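Local atomic coordinates of protein F01G10.3, confirmed by transcript evidence (Caenorhabditis elegans, PDB entry 3K6J), a protein that probably oxidises (3S)-3-hydroxyacyl-CoA with NAD+ as the dehydrogenase part of a multifunctional enzyme, and binds a zinc ion. Residues N55-I60 against I71-A76; L82-R85 against R89-Q92; K250-Y255 against N299-E304; E369-I374 against D435-A440; G394-S399 against M403-T408. All coordinates share one frame; numbering follows the deposited sequence.

Contact 1 of 5, residues N55-I60 against I71-A76; sequences NSVAII and ICFGLA
V57 and F73 are brought together by two first torsions. On the strand, chi1 of V57 (170°) sets CG1 opposite the main-chain N and turns CG2 beside that nitrogen, so both methyls face the helix. On the helix, chi1 of F73 (-78°) puts CG across from the carbonyl carbon and sends the ring out toward the strand. The CA atoms of this pair are 7.6 Å apart, the nearest across the contact, and the two side chains meet at about a right angle.

The evidence for a CH-pi contact is direct: V57 CG1 lies 4.1 Å from the centroid of the F73 ring and only 8° off the ring normal, hence almost exactly over the middle of one face. The second methyl reaches the rim, with V57 CG2 3.8 Å from F73 CD1. Two residues along the strand, I59 points to the same side and its CD1 approaches F73 CD2 obliquely at 4.2 Å, a looser touch. L133 of strand 133-136, T80 of strand 79-83 and I222 also touch F73.

Strand 56-60 and helix 64-75 open a beta-alpha-beta unit of Rossmann type, and I59 also touches the glycine-rich turn between them, whose GxGxxG pattern is consistent with dinucleotide binding. No hydrogen bond crosses between the two segments. All three touching residues are buried, so what fixes the helix against the sheet here is dispersion and shape: one flat ring laid against V57, with I59 touching it obliquely.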
# COMPACT_ATOMS: atom_id res chain seq x y z
N ASN A 55 -7.34 11.10 21.99
CA ASN A 55 -8.81 11.05 22.19
C ASN A 55 -9.59 11.83 21.15
O ASN A 55 -10.81 11.74 21.07
CB ASN A 55 -9.18 11.55 23.60
CG ASN A 55 -8.85 10.52 24.68
OD1 ASN A 55 -8.07 10.79 25.59
ND2 ASN A 55 -9.43 9.33 24.55
N SER A 56 -8.85 12.60 20.36
CA SER A 56 -9.43 13.53 19.44
C SER A 56 -8.46 13.78 18.31
O SER A 56 -7.30 14.06 18.55
CB SER A 56 -9.69 14.84 20.16
OG SER A 56 -10.56 15.59 19.37
N VAL A 57 -8.94 13.71 17.07
CA VAL A 57 -8.08 13.84 15.89
C VAL A 57 -8.64 14.87 14.91
O VAL A 57 -9.84 15.13 14.91
CB VAL A 57 -7.90 12.47 15.18
CG1 VAL A 57 -7.22 12.63 13.83
CG2 VAL A 57 -7.07 11.54 16.08
N ALA A 58 -7.77 15.47 14.10
CA ALA A 58 -8.20 16.33 13.03
C ALA A 58 -7.45 15.97 11.77
O ALA A 58 -6.27 15.68 11.81
CB ALA A 58 -8.03 17.85 13.37
N ILE A 59 -8.18 15.95 10.67
CA ILE A 59 -7.63 15.65 9.37
C ILE A 59 -7.92 16.91 8.54
O ILE A 59 -9.09 17.30 8.38
CB ILE A 59 -8.32 14.44 8.71
CG1 ILE A 59 -8.22 13.15 9.58
CG2 ILE A 59 -7.81 14.26 7.28
CD1 ILE A 59 -6.81 12.52 9.67
N ILE A 60 -6.86 17.54 8.03
CA ILE A 60 -7.06 18.77 7.28
C ILE A 60 -7.00 18.48 5.80
O ILE A 60 -6.00 17.93 5.30
CB ILE A 60 -6.03 19.85 7.70
CG1 ILE A 60 -6.03 20.01 9.22
CG2 ILE A 60 -6.35 21.21 7.05
CD1 ILE A 60 -4.84 20.83 9.74
N ILE A 71 -12.37 8.65 7.94
CA ILE A 71 -13.23 7.48 8.06
C ILE A 71 -12.61 6.46 9.02
O ILE A 71 -13.28 5.97 9.94
CB ILE A 71 -13.49 6.86 6.66
CG1 ILE A 71 -14.49 7.71 5.87
CG2 ILE A 71 -13.97 5.40 6.78
CD1 ILE A 71 -14.75 7.16 4.46
N CYS A 72 -11.32 6.17 8.82
CA CYS A 72 -10.60 5.22 9.64
C CYS A 72 -10.64 5.61 11.12
O CYS A 72 -10.91 4.77 11.97
CB CYS A 72 -9.15 5.11 9.17
SG CYS A 72 -8.97 4.20 7.63
N PHE A 73 -10.34 6.87 11.43
CA PHE A 73 -10.39 7.31 12.83
C PHE A 73 -11.83 7.30 13.39
O PHE A 73 -12.05 6.92 14.53
CB PHE A 73 -9.74 8.69 13.00
CG PHE A 73 -8.25 8.66 13.01
CD1 PHE A 73 -7.55 8.32 14.17
CD2 PHE A 73 -7.52 8.95 11.85
CE1 PHE A 73 -6.17 8.27 14.19
CE2 PHE A 73 -6.12 8.93 11.85
CZ PHE A 73 -5.44 8.60 13.02
N GLY A 74 -12.79 7.72 12.58
CA GLY A 74 -14.17 7.75 13.00
C GLY A 74 -14.73 6.36 13.27
O GLY A 74 -15.49 6.18 14.22
N LEU A 75 -14.33 5.39 12.45
CA LEU A 75 -14.79 4.00 12.57
C LEU A 75 -14.36 3.41 13.91
O LEU A 75 -15.02 2.54 14.46
CB LEU A 75 -14.25 3.17 11.41
CG LEU A 75 -14.72 1.72 11.18
CD1 LEU A 75 -16.26 1.61 11.01
CD2 LEU A 75 -14.04 1.09 9.95
N ALA A 76 -13.24 3.90 14.44
CA ALA A 76 -12.70 3.41 15.69
C ALA A 76 -13.36 4.05 16.92
O ALA A 76 -13.00 3.72 18.04
CB ALA A 76 -11.21 3.63 15.72

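Contact 2 of 5, residues L82-R85 against R89-Q92; sequences LVVR and RCKQ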
# COMPACT_ATOMS: atom_id res chain seq x y z
N LEU A 82 -12.98 16.73 10.34
CA LEU A 82 -12.49 16.78 8.98
C LEU A 82 -12.61 18.23 8.52
O LEU A 82 -13.70 18.75 8.30
CB LEU A 82 -13.27 15.78 8.12
CG LEU A 82 -12.89 15.66 6.64
CD1 LEU A 82 -11.41 15.38 6.43
CD2 LEU A 82 -13.79 14.59 6.00
N VAL A 83 -11.46 18.89 8.43
CA VAL A 83 -11.40 20.34 8.19
C VAL A 83 -11.18 20.61 6.72
O VAL A 83 -10.13 20.28 6.17
CB VAL A 83 -10.28 20.98 9.04
CG1 VAL A 83 -10.22 22.51 8.84
CG2 VAL A 83 -10.45 20.59 10.54
N VAL A 84 -12.19 21.19 6.08
CA VAL A 84 -12.22 21.30 4.63
C VAL A 84 -12.60 22.74 4.18
O VAL A 84 -13.13 23.49 4.95
CB VAL A 84 -13.25 20.31 4.06
CG1 VAL A 84 -12.91 18.86 4.48
CG2 VAL A 84 -14.68 20.68 4.52
N ARG A 85 -12.32 23.09 2.93
CA ARG A 85 -12.75 24.40 2.39
C ARG A 85 -14.26 24.47 2.17
O ARG A 85 -14.89 25.49 2.45
CB ARG A 85 -12.03 24.74 1.08
CG ARG A 85 -10.52 24.58 1.11
CD ARG A 85 -10.15 23.46 0.21
NE ARG A 85 -9.78 23.93 -1.11
CZ ARG A 85 -9.39 23.13 -2.10
NH1 ARG A 85 -9.34 21.82 -1.91
NH2 ARG A 85 -9.04 23.65 -3.28
N ARG A 89 -19.76 20.43 -0.19
CA ARG A 89 -19.19 19.51 -1.18
C ARG A 89 -18.61 18.28 -0.47
O ARG A 89 -18.75 17.17 -0.97
CB ARG A 89 -18.12 20.18 -2.01
CG ARG A 89 -17.49 19.25 -3.06
CD ARG A 89 -16.41 19.95 -3.88
NE ARG A 89 -16.88 21.24 -4.39
CZ ARG A 89 -17.08 21.53 -5.67
NH1 ARG A 89 -17.53 22.73 -6.01
NH2 ARG A 89 -16.82 20.63 -6.62
N CYS A 90 -18.00 18.49 0.70
CA CYS A 90 -17.39 17.40 1.45
C CYS A 90 -18.41 16.32 1.82
O CYS A 90 -18.21 15.15 1.49
CB CYS A 90 -16.64 17.91 2.68
SG CYS A 90 -15.73 16.57 3.54
N LYS A 91 -19.50 16.71 2.48
CA LYS A 91 -20.59 15.78 2.80
C LYS A 91 -21.15 15.06 1.57
O LYS A 91 -21.52 13.88 1.66
CB LYS A 91 -21.72 16.50 3.53
CG LYS A 91 -21.32 17.08 4.87
CD LYS A 91 -22.50 17.66 5.63
CE LYS A 91 -22.00 18.61 6.70
NZ LYS A 91 -22.88 18.56 7.89
N GLN A 92 -21.17 15.75 0.44
CA GLN A 92 -21.56 15.15 -0.84
C GLN A 92 -20.53 14.12 -1.31
O GLN A 92 -20.89 13.00 -1.67
CB GLN A 92 -21.84 16.24 -1.91
CG GLN A 92 -23.17 17.03 -1.59
CD GLN A 92 -23.39 18.36 -2.36
OE1 GLN A 92 -24.41 19.05 -2.14
NE2 GLN A 92 -22.46 18.72 -3.25
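C90 rests its sulfur against both L82 and V84, and that atom is the tight part of this contact. C90 SG lies 3.7 Å from L82 CD2 and 3.8 Å from V84 CG1, both ordinary van der Waals distances. The cysteine holds SG opposite its main-chain nitrogen (chi1 -174°), which carries the sulfur off the helix toward the strand end. One atom further back, C90 CB rests 3.9 Å from the other methyl, V84 CG2. All three residues are buried, and I121 of the adjoining strand 119-122 touches both V84 and C90.

The other side is loose. R85, R89, K91 and Q92 are exposed to solvent and none of them reaches across; V83, between the two packing residues, points its side chain away from the helix and instead touches F125 and L128. The small buried area, 111 Å² for both segments together, fits a contact carried by one cysteine, and no hydrogen bond joins the two segments.

Strand 79-83 thus ends and helix 87-103 begins with only a short turn between them, the helix lying back on the strand it has just left, as in the second beta-alpha step of a Rossmann fold.

Contact 3 of 5, residues K250-Y255 against N299-E304; sequences KLMYEY and NPIEKE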
# COMPACT_ATOMS: atom_id res chain seq x y z
N LYS A 250 3.23 -12.87 -18.20
CA LYS A 250 3.87 -13.96 -18.94
C LYS A 250 3.02 -15.22 -18.90
O LYS A 250 2.98 -15.97 -19.88
CB LYS A 250 5.26 -14.26 -18.40
CG LYS A 250 6.35 -13.30 -18.85
CD LYS A 250 7.67 -13.61 -18.13
CE LYS A 250 8.72 -12.54 -18.35
NZ LYS A 250 9.87 -12.74 -17.42
N LEU A 251 2.33 -15.45 -17.78
CA LEU A 251 1.46 -16.61 -17.63
C LEU A 251 0.36 -16.62 -18.69
O LEU A 251 -0.14 -17.69 -19.07
CB LEU A 251 0.86 -16.66 -16.23
CG LEU A 251 1.81 -17.04 -15.09
CD1 LEU A 251 1.13 -16.82 -13.73
CD2 LEU A 251 2.35 -18.47 -15.22
N MET A 252 -0.03 -15.43 -19.15
CA MET A 252 -1.07 -15.30 -20.15
C MET A 252 -0.54 -15.46 -21.57
O MET A 252 -1.06 -16.28 -22.33
CB MET A 252 -1.83 -13.96 -20.00
CG MET A 252 -2.80 -13.90 -18.83
SD MET A 252 -3.68 -12.34 -18.77
CE MET A 252 -2.32 -11.17 -18.78
N TYR A 253 0.49 -14.69 -21.93
CA TYR A 253 0.97 -14.71 -23.32
C TYR A 253 1.96 -15.82 -23.68
O TYR A 253 1.99 -16.23 -24.84
CB TYR A 253 1.44 -13.34 -23.81
CG TYR A 253 2.62 -12.73 -23.10
CD1 TYR A 253 2.43 -11.70 -22.17
CD2 TYR A 253 3.92 -13.16 -23.37
CE1 TYR A 253 3.51 -11.13 -21.52
CE2 TYR A 253 5.01 -12.59 -22.71
CZ TYR A 253 4.79 -11.57 -21.78
OH TYR A 253 5.85 -11.00 -21.12
N GLU A 254 2.76 -16.29 -22.72
CA GLU A 254 3.71 -17.38 -22.98
C GLU A 254 3.11 -18.74 -22.66
O GLU A 254 3.47 -19.75 -23.30
CB GLU A 254 5.00 -17.19 -22.20
CG GLU A 254 6.00 -16.26 -22.87
CD GLU A 254 7.14 -15.90 -21.95
OE1 GLU A 254 7.67 -14.77 -22.08
OE2 GLU A 254 7.50 -16.74 -21.09
N TYR A 255 2.23 -18.78 -21.67
CA TYR A 255 1.50 -19.99 -21.31
C TYR A 255 0.06 -19.68 -21.63
O TYR A 255 -0.24 -18.60 -22.14
CB TYR A 255 1.72 -20.33 -19.83
CG TYR A 255 3.19 -20.40 -19.46
CD1 TYR A 255 3.87 -21.61 -19.44
CD2 TYR A 255 3.92 -19.24 -19.17
CE1 TYR A 255 5.23 -21.68 -19.11
CE2 TYR A 255 5.27 -19.29 -18.85
CZ TYR A 255 5.92 -20.52 -18.82
OH TYR A 255 7.27 -20.57 -18.50
N ASN A 299 3.82 -5.44 -24.04
CA ASN A 299 3.72 -6.86 -24.37
C ASN A 299 2.42 -7.17 -25.13
O ASN A 299 1.46 -6.41 -25.03
CB ASN A 299 3.89 -7.76 -23.12
CG ASN A 299 2.69 -7.72 -22.17
OD1 ASN A 299 2.82 -7.32 -21.01
ND2 ASN A 299 1.53 -8.15 -22.64
N PRO A 300 2.41 -8.28 -25.89
CA PRO A 300 1.26 -8.65 -26.74
C PRO A 300 -0.12 -8.45 -26.11
O PRO A 300 -1.06 -8.03 -26.80
CB PRO A 300 1.51 -10.13 -27.03
CG PRO A 300 3.00 -10.27 -27.00
CD PRO A 300 3.55 -9.20 -26.09
N ILE A 301 -0.25 -8.74 -24.82
CA ILE A 301 -1.54 -8.64 -24.12
C ILE A 301 -1.89 -7.18 -23.81
O ILE A 301 -3.04 -6.79 -23.94
CB ILE A 301 -1.56 -9.51 -22.83
CG1 ILE A 301 -1.01 -10.91 -23.10
CG2 ILE A 301 -2.96 -9.62 -22.27
CD1 ILE A 301 -1.97 -11.84 -23.85
N GLU A 302 -0.89 -6.40 -23.41
CA GLU A 302 -1.04 -4.97 -23.16
C GLU A 302 -1.32 -4.20 -24.45
O GLU A 302 -2.24 -3.36 -24.50
CB GLU A 302 0.24 -4.41 -22.55
CG GLU A 302 0.49 -4.82 -21.12
CD GLU A 302 1.80 -4.27 -20.59
OE1 GLU A 302 1.92 -4.09 -19.36
OE2 GLU A 302 2.71 -4.00 -21.40
N LYS A 303 -0.51 -4.50 -25.47
CA LYS A 303 -0.59 -3.92 -26.82
C LYS A 303 -2.04 -3.91 -27.30
O LYS A 303 -2.60 -2.85 -27.59
CB LYS A 303 0.26 -4.76 -27.78
CG LYS A 303 1.34 -4.01 -28.58
CD LYS A 303 2.27 -5.02 -29.29
CE LYS A 303 3.71 -4.52 -29.43
NZ LYS A 303 3.88 -3.55 -30.55
N GLU A 304 -2.63 -5.10 -27.35
CA GLU A 304 -3.99 -5.31 -27.83
C GLU A 304 -5.06 -4.74 -26.89
O GLU A 304 -5.99 -4.08 -27.34
CB GLU A 304 -4.24 -6.80 -28.13
CG GLU A 304 -5.57 -7.12 -28.86
CD GLU A 304 -5.59 -6.67 -30.34
OE1 GLU A 304 -4.66 -7.02 -31.11
OE2 GLU A 304 -6.56 -5.97 -30.73
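Y253 and I301 mark the closest backbone approach, with their CA atoms 6.6 Å apart. One lies in the last part of helix 234-253, the other in the first turn of helix 300-307, so a helix end meets a helix start. N299 occupies the N-cap position of the second helix. Its main-chain N donates to E302 OE2 (3.2 Å, N-H...O angle 155°), the bond that an N3 side chain makes in a capping box; the proton arrives on the anti side of the carboxylate, and K291 forms a salt bridge with the same oxygen.

Among the side chains, Y253 does most of the work. Its chi1 of 63° tucks CG between the main-chain N and carbonyl carbon, folding the ring back so that one face lies over K250 CA of its own helix. I301 then comes in near the ring plane: I301 CG1 is 3.5 Å from Y253 CB and 3.7 Å from Y253 CD1. The side chains of Y253 and N299 cross at about a right angle, N299 CB 3.7 Å from Y253 CE1. From the same helix as Y253, the chain of M252, bent at chi3, brings CE within 3.9 Å of I301 CG2. With only the methyl of an alanine at Y253, CB would stay against I301 CG1, but the loss of the ring would probably leave a gap beside N299.

Around this pair, M335 and I339 of helix 333-341 pack on I301, P259 and I262 from helix 259-269 touch M252, and helix 355-375 lies against L251 on another side of helix 234-253.

Contact 4 of 5, residues E369-I374 against D435-A440; sequences EGYRCI and DALKTA
The carbonyl O of D435, the residue just before the Y371-packing A436, is gripped twice by T439. T439 N donates to D435 O at 2.7 Å as the helical i to i+4 bond, and T439 OG1 adds a second bond to D435 O at 3.1 Å. The hydroxyl sits 43° out of the carbonyl plane, which is not a lone-pair direction. These bonds lie within the short helix 435-440, which packs across helix 355-375 as a nearly perpendicular helix pair: the segment axes pass 8.3 Å apart at 101°.

Y371 fills the crossing. Its chi1 of -81° places CG opposite the carbonyl carbon and directs the ring at the second helix. L437 lies over one face: its CA is 4.1 Å from the ring centroid, displaced toward the rim, a CH-pi contact, while L437 CG reaches Y371 CD1 at 3.7 Å and the two side chains run at about a right angle. A436 supplies its CB, 4.0 Å from Y371 CD2. No hydrogen bond joins the two segments, yet the buried phenol oxygen has a partner in W395 NE1, to which Y371 OH is hydrogen-bonded, and E375 OE1, one residue beyond this stretch of helix, accepts from A436 N at the start of the short helix. L411 touches both Y371 and A440, closing the packing from the loop side. At the outer end of the ring, the methyl carbon A440 CB sits equally far, 3.9 Å, from Y371 OH and Y371 CE2.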
# COMPACT_ATOMS: atom_id res chain seq x y z
N GLU A 369 13.61 -9.41 -6.14
CA GLU A 369 13.58 -7.96 -6.29
C GLU A 369 13.59 -7.20 -4.94
O GLU A 369 14.25 -6.17 -4.79
CB GLU A 369 12.37 -7.51 -7.12
CG GLU A 369 12.26 -5.99 -7.28
CD GLU A 369 13.43 -5.39 -8.08
OE1 GLU A 369 13.61 -4.15 -8.04
OE2 GLU A 369 14.19 -6.13 -8.74
N GLY A 370 12.89 -7.72 -3.94
CA GLY A 370 13.01 -7.16 -2.60
C GLY A 370 14.46 -7.14 -2.14
O GLY A 370 14.94 -6.13 -1.62
N TYR A 371 15.17 -8.25 -2.32
CA TYR A 371 16.59 -8.31 -1.90
C TYR A 371 17.45 -7.35 -2.72
O TYR A 371 18.36 -6.73 -2.22
CB TYR A 371 17.11 -9.74 -1.94
CG TYR A 371 16.68 -10.48 -0.70
CD1 TYR A 371 15.63 -11.38 -0.72
CD2 TYR A 371 17.32 -10.25 0.50
CE1 TYR A 371 15.24 -12.04 0.44
CE2 TYR A 371 16.95 -10.89 1.65
CZ TYR A 371 15.91 -11.77 1.63
OH TYR A 371 15.57 -12.40 2.81
N ARG A 372 17.10 -7.21 -3.99
CA ARG A 372 17.67 -6.19 -4.85
C ARG A 372 17.50 -4.78 -4.24
O ARG A 372 18.46 -4.01 -4.19
CB ARG A 372 17.02 -6.29 -6.22
CG ARG A 372 17.90 -5.95 -7.38
CD ARG A 372 19.04 -6.91 -7.49
NE ARG A 372 18.94 -7.79 -8.64
CZ ARG A 372 19.94 -8.58 -9.03
NH1 ARG A 372 21.09 -8.60 -8.36
NH2 ARG A 372 19.79 -9.36 -10.09
N CYS A 373 16.28 -4.44 -3.78
CA CYS A 373 16.04 -3.17 -3.06
C CYS A 373 16.82 -3.05 -1.76
O CYS A 373 17.36 -1.97 -1.45
CB CYS A 373 14.55 -2.97 -2.73
SG CYS A 373 13.52 -2.76 -4.14
N ILE A 374 16.86 -4.13 -0.99
CA ILE A 374 17.68 -4.13 0.21
C ILE A 374 19.17 -3.78 -0.11
O ILE A 374 19.71 -2.80 0.41
CB ILE A 374 17.57 -5.45 1.00
CG1 ILE A 374 16.15 -5.63 1.54
CG2 ILE A 374 18.57 -5.48 2.14
CD1 ILE A 374 15.83 -7.06 1.91
N ASP A 435 22.89 -10.76 -4.68
CA ASP A 435 23.87 -11.09 -3.63
C ASP A 435 23.27 -11.09 -2.23
O ASP A 435 23.59 -11.96 -1.44
CB ASP A 435 25.09 -10.16 -3.68
CG ASP A 435 25.97 -10.40 -4.92
OD1 ASP A 435 25.96 -11.52 -5.46
OD2 ASP A 435 26.66 -9.46 -5.37
N ALA A 436 22.38 -10.13 -1.93
CA ALA A 436 21.74 -10.08 -0.60
C ALA A 436 20.83 -11.28 -0.34
O ALA A 436 20.65 -11.71 0.80
CB ALA A 436 20.96 -8.77 -0.40
N LEU A 437 20.26 -11.83 -1.41
CA LEU A 437 19.44 -13.04 -1.27
C LEU A 437 20.35 -14.24 -0.94
O LEU A 437 20.10 -14.94 0.05
CB LEU A 437 18.59 -13.31 -2.52
CG LEU A 437 17.39 -14.26 -2.33
CD1 LEU A 437 16.42 -14.17 -3.51
CD2 LEU A 437 17.82 -15.70 -2.14
N LYS A 438 21.37 -14.44 -1.79
CA LYS A 438 22.46 -15.44 -1.57
C LYS A 438 23.00 -15.33 -0.15
O LYS A 438 23.12 -16.34 0.56
CB LYS A 438 23.62 -15.24 -2.56
CG LYS A 438 23.37 -15.70 -3.99
CD LYS A 438 24.02 -14.74 -4.99
CE LYS A 438 25.47 -15.09 -5.31
NZ LYS A 438 25.58 -15.70 -6.67
N THR A 439 23.29 -14.09 0.26
CA THR A 439 23.77 -13.79 1.62
C THR A 439 22.82 -14.27 2.71
O THR A 439 23.22 -15.03 3.58
CB THR A 439 24.11 -12.29 1.81
OG1 THR A 439 25.35 -12.01 1.15
CG2 THR A 439 24.23 -11.91 3.31
N ALA A 440 21.56 -13.84 2.64
CA ALA A 440 20.57 -14.27 3.64
C ALA A 440 20.31 -15.79 3.62
O ALA A 440 20.00 -16.37 4.65
CB ALA A 440 19.28 -13.50 3.45

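Contact 5 of 5, residues G394-S399 against M403-T408; sequences GWPIHS and MRFGKT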
# COMPACT_ATOMS: atom_id res chain seq x y z
N GLY A 394 3.68 -12.07 3.45
CA GLY A 394 4.60 -13.01 4.07
C GLY A 394 6.04 -12.81 3.60
O GLY A 394 6.35 -11.87 2.85
N TRP A 395 6.92 -13.69 4.07
CA TRP A 395 8.33 -13.72 3.66
C TRP A 395 8.97 -15.10 3.90
O TRP A 395 8.57 -15.80 4.82
CB TRP A 395 9.11 -12.61 4.35
CG TRP A 395 10.29 -12.15 3.56
CD1 TRP A 395 11.61 -12.27 3.91
CD2 TRP A 395 10.27 -11.47 2.29
NE1 TRP A 395 12.41 -11.71 2.94
CE2 TRP A 395 11.62 -11.21 1.94
CE3 TRP A 395 9.25 -11.06 1.41
CZ2 TRP A 395 11.98 -10.57 0.74
CZ3 TRP A 395 9.60 -10.40 0.23
CH2 TRP A 395 10.97 -10.17 -0.10
N PRO A 396 9.92 -15.51 3.06
CA PRO A 396 10.56 -16.82 3.25
C PRO A 396 11.45 -16.90 4.50
O PRO A 396 11.80 -17.99 4.94
CB PRO A 396 11.43 -16.98 2.00
CG PRO A 396 10.90 -16.04 1.01
CD PRO A 396 10.23 -14.93 1.74
N ILE A 397 11.78 -15.75 5.06
CA ILE A 397 12.70 -15.63 6.19
C ILE A 397 12.15 -14.57 7.16
O ILE A 397 11.60 -13.55 6.73
CB ILE A 397 14.13 -15.27 5.68
CG1 ILE A 397 14.92 -16.57 5.48
CG2 ILE A 397 14.85 -14.33 6.62
CD1 ILE A 397 16.42 -16.40 5.24
N HIS A 398 12.28 -14.84 8.46
CA HIS A 398 11.90 -13.89 9.51
C HIS A 398 12.98 -13.83 10.57
O HIS A 398 14.05 -14.41 10.38
CB HIS A 398 10.49 -14.18 10.08
CG HIS A 398 10.39 -15.41 10.94
ND1 HIS A 398 9.71 -15.42 12.14
CD2 HIS A 398 10.86 -16.66 10.77
CE1 HIS A 398 9.78 -16.62 12.68
NE2 HIS A 398 10.48 -17.40 11.87
N SER A 399 12.73 -13.13 11.67
CA SER A 399 13.76 -12.96 12.71
C SER A 399 14.15 -14.30 13.34
O SER A 399 15.30 -14.47 13.76
CB SER A 399 13.31 -11.98 13.79
OG SER A 399 12.19 -12.48 14.50
N MET A 403 10.99 -19.42 7.16
CA MET A 403 9.56 -19.23 7.36
C MET A 403 8.82 -19.96 6.25
O MET A 403 9.28 -19.96 5.11
CB MET A 403 9.23 -17.72 7.37
CG MET A 403 7.74 -17.35 7.42
SD MET A 403 6.83 -17.92 8.89
CE MET A 403 5.18 -18.12 8.23
N ARG A 404 7.71 -20.60 6.59
CA ARG A 404 6.86 -21.20 5.58
C ARG A 404 6.41 -20.11 4.60
O ARG A 404 5.84 -19.08 4.99
CB ARG A 404 5.66 -21.88 6.21
CG ARG A 404 4.93 -22.87 5.29
CD ARG A 404 3.54 -23.30 5.84
NE ARG A 404 3.47 -23.31 7.32
CZ ARG A 404 3.92 -24.29 8.11
NH1 ARG A 404 4.50 -25.38 7.59
NH2 ARG A 404 3.80 -24.18 9.42
N PHE A 405 6.71 -20.33 3.32
CA PHE A 405 6.31 -19.42 2.26
C PHE A 405 5.81 -20.29 1.12
O PHE A 405 6.57 -20.73 0.26
CB PHE A 405 7.50 -18.54 1.84
CG PHE A 405 7.15 -17.46 0.85
CD1 PHE A 405 6.60 -16.25 1.27
CD2 PHE A 405 7.39 -17.64 -0.52
CE1 PHE A 405 6.29 -15.25 0.36
CE2 PHE A 405 7.07 -16.65 -1.44
CZ PHE A 405 6.52 -15.45 -1.00
N GLY A 406 4.51 -20.55 1.14
CA GLY A 406 3.90 -21.53 0.25
C GLY A 406 4.42 -22.92 0.54
O GLY A 406 4.48 -23.34 1.70
N LYS A 407 4.82 -23.64 -0.51
CA LYS A 407 5.35 -25.00 -0.37
C LYS A 407 6.88 -24.99 -0.23
O LYS A 407 7.57 -25.83 -0.82
CB LYS A 407 4.91 -25.88 -1.55
CG LYS A 407 3.41 -26.22 -1.61
CD LYS A 407 3.11 -27.59 -1.03
CE LYS A 407 1.60 -27.82 -0.85
NZ LYS A 407 1.12 -27.32 0.48
N THR A 408 7.41 -24.01 0.52
CA THR A 408 8.85 -23.91 0.81
C THR A 408 9.09 -23.21 2.16
O THR A 408 8.14 -22.72 2.78
CB THR A 408 9.64 -23.25 -0.36
OG1 THR A 408 11.00 -23.68 -0.32
CG2 THR A 408 9.61 -21.72 -0.30
O HOH W 1 5.15 -16.37 4.55
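P396 and M403 are joined by the one direct hydrogen bond of this contact, beside the small hairpin of strands 397-398 and 401-402. M403 N donates to P396 O at 2.8 Å, its approach 46° above the carbonyl plane. Water 1 adds a bridge, donating to R404 O at 2.8 Å and accepting weakly from W395 N.

Apolar contacts centre on F405. With chi1 at -174°, its ring swings back alongside P396, whose CD lies 4.2 Å from the ring centroid over one face, a CH-pi contact; W395 C reaches F405 CD1 at 3.7 Å. G394 meets the ring edge, and its backbone angles call for glycine. Were F405 cut back to an alanine, that side of P396 would probably be left without its ring and a gap would open next to G394.

Sulfur and imidazole form a separate, looser pair: M403 SD stands 4.7 Å from the centroid of the H398 ring, above its face, and H398 CD2 is 3.9 Å from M403 CB.

Around the contact, W395 packs on I385, M388 and F389 of helix 381-391, while P396 touches V367 of helix 355-375 and I414 of helix 412-424.

In the fold
Contacts 1 and 2 are buried and wholly apolar, and both serve the same sheet: strands 56-60 and 79-83 are neighbours, linked by I59 O to V83 N at 2.9 Å. The other three are partly buried and lie elsewhere, contact 3 about 44 Å and contact 4 about 38 Å from contact 1 between centres. Contact 3 joins a helix end to a helix start, contact 4 crosses two helices, and contact 5 joins the flanks of a hairpin. In contacts 3 and 4 the polar bonds stay within one segment; only contact 5 has a hydrogen bond across. Contacts 4 and 5 touch, and both draw on helix 355-375, which in turn flanks contact 3 through L251.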